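Local coordinates for protein GDP-L-fucose synthase (Campylobacter jejuni subsp. jejuni serotype O:2, PDB 7M13) that acts as an NADPH-binding GDP-D-glycero-L-gluco-heptose synthase of capsular polysaccharide biosynthesis, a short-chain dehydrogenase/reductase relative of GDP-L-fucose synthases, at residues B[283-287]-B[288-292]. Residues are numbered along the deposited sequence; the frame is centred on the assembly and turned at random.
Sequences IDYSI and KEVAL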
loop_
_atom_site.group_PDB
_atom_site.type_symbol
_atom_site.label_atom_id
_atom_site.label_comp_id
_atom_site.label_asym_id
_atom_site.label_seq_id
_atom_site.Cartn_x
_atom_site.Cartn_y
_atom_site.Cartn_z
ATOM N N ILE B 283 -1.815 3.537 -28.491
ATOM C CA ILE B 283 -0.924 3.093 -29.594
ATOM C C ILE B 283 0.486 3.009 -29.032
ATOM O O ILE B 283 0.903 3.955 -28.300
ATOM C CB ILE B 283 -1.015 4.091 -30.764
ATOM C CG1 ILE B 283 -2.456 4.218 -31.276
ATOM C CG2 ILE B 283 -0.054 3.686 -31.868
ATOM C CD1 ILE B 283 -2.851 5.604 -31.753
ATOM N N ASP B 284 1.224 1.949 -29.332
ATOM C CA ASP B 284 2.645 1.882 -28.941
ATOM C C ASP B 284 3.521 1.776 -30.192
ATOM O O ASP B 284 2.958 1.596 -31.303
ATOM C CB ASP B 284 2.930 0.777 -27.931
ATOM C CG ASP B 284 2.692 -0.647 -28.386
ATOM O OD1 ASP B 284 2.284 -0.842 -29.547
ATOM O OD2 ASP B 284 2.897 -1.546 -27.536
ATOM N N TYR B 285 4.817 1.924 -29.956
ATOM C CA TYR B 285 5.856 1.986 -31.009
ATOM C C TYR B 285 7.064 1.199 -30.536
ATOM O O TYR B 285 7.421 1.257 -29.346
ATOM C CB TYR B 285 6.246 3.431 -31.288
ATOM C CG TYR B 285 5.146 4.290 -31.861
ATOM C CD1 TYR B 285 5.038 4.490 -33.221
ATOM C CD2 TYR B 285 4.233 4.938 -31.049
ATOM C CE1 TYR B 285 4.070 5.312 -33.762
ATOM C CE2 TYR B 285 3.243 5.749 -31.570
ATOM C CZ TYR B 285 3.151 5.935 -32.935
ATOM O OH TYR B 285 2.194 6.747 -33.476
ATOM N N SER B 286 7.741 0.515 -31.464
ATOM C CA SER B 286 9.073 -0.057 -31.189
ATOM C C SER B 286 10.063 1.097 -30.999
ATOM O O SER B 286 9.831 2.189 -31.558
ATOM C CB SER B 286 9.523 -0.991 -32.286
ATOM O OG SER B 286 9.809 -0.260 -33.458
ATOM N N ILE B 287 11.116 0.858 -30.231
ATOM C CA ILE B 287 12.234 1.828 -30.058
ATOM C C ILE B 287 12.847 2.119 -31.437
ATOM O O ILE B 287 13.216 3.261 -31.683
ATOM C CB ILE B 287 13.257 1.344 -29.006
ATOM C CG1 ILE B 287 14.329 2.404 -28.752
ATOM C CG2 ILE B 287 13.869 0.002 -29.369
ATOM C CD1 ILE B 287 13.772 3.762 -28.365
ATOM N N LYS B 288 12.835 1.170 -32.367
ATOM C CA LYS B 288 13.314 1.458 -33.748
ATOM C C LYS B 288 12.450 2.557 -34.363
ATOM O O LYS B 288 13.012 3.526 -34.908
ATOM C CB LYS B 288 13.278 0.207 -34.626
ATOM C CG LYS B 288 13.645 0.436 -36.080
ATOM C CD LYS B 288 13.983 -0.843 -36.811
ATOM C CE LYS B 288 12.913 -1.909 -36.689
ATOM N NZ LYS B 288 13.241 -3.082 -37.535
ATOM N N GLU B 289 11.119 2.419 -34.293
ATOM C CA GLU B 289 10.175 3.364 -34.941
ATOM C C GLU B 289 10.317 4.745 -34.295
ATOM O O GLU B 289 10.306 5.741 -35.012
ATOM C CB GLU B 289 8.731 2.862 -34.825
ATOM C CG GLU B 289 8.461 1.618 -35.667
ATOM C CD GLU B 289 7.192 0.835 -35.361
ATOM O OE1 GLU B 289 6.709 0.119 -36.269
ATOM O OE2 GLU B 289 6.694 0.912 -34.225
ATOM N N VAL B 290 10.409 4.807 -32.967
ATOM C CA VAL B 290 10.539 6.099 -32.242
ATOM C C VAL B 290 11.886 6.735 -32.595
ATOM O O VAL B 290 11.892 7.941 -32.887
ATOM C CB VAL B 290 10.402 5.910 -30.722
ATOM C CG1 VAL B 290 10.607 7.227 -29.983
ATOM C CG2 VAL B 290 9.057 5.311 -30.388
ATOM N N ALA B 291 12.965 5.961 -32.559
ATOM C CA ALA B 291 14.318 6.480 -32.880
ATOM C C ALA B 291 14.329 7.032 -34.308
ATOM O O ALA B 291 14.848 8.135 -34.487
ATOM C CB ALA B 291 15.371 5.441 -32.648
ATOM N N LEU B 292 13.720 6.350 -35.283
ATOM C CA LEU B 292 13.694 6.878 -36.673
ATOM C C LEU B 292 12.894 8.176 -36.701
ATOM O O LEU B 292 13.292 9.106 -37.408
ATOM C CB LEU B 292 13.098 5.843 -37.629
ATOM C CG LEU B 292 13.929 4.585 -37.846
ATOM C CD1 LEU B 292 13.165 3.593 -38.718
ATOM C CD2 LEU B 292 15.282 4.931 -38.452
#
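Ser286 and Glu289 meet where the short strand 285-286 turns into helix 287-298, whose first turn is set by Val290 N giving a hydrogen bond to Ser286 O (3.0 Å) and Ala291 N one to Ile287 O (2.8 Å). Ser286, at the N-cap, holds OG between its own N and carbonyl carbon, which turns the hydroxyl to the helix start, where it accepts from Glu289 N at 3.1 Å. The return bond runs from Ser286 N to Glu289 OE2 (3.0 Å, 157° at the hydrogen), and the donor meets OE2 from above the carboxylate plane. Glu289 CG, beside its own backbone N (chi1 -69°), sits 3.2 Å from Ser286 OG, and the extended chain beyond carries OE2 on to Ser286 N. The Tyr285 ring stands steeply to this carboxylate, their planes 76° apart, while Tyr285 CB packs on Val290 CG2 at 3.5 Å. Val290 also touches Leu185 and Leu188 of helix 184-199, and Ile287 packs on Arg242, a predicted substrate-binding residue. Arg241 salt-bridges Asp284 and makes a weak, long ion pair with Glu289, probably favouring the charged carboxylate. Reciprocal serine and glutamate bonds of this kind define a capping box, here at a strand-to-helix junction.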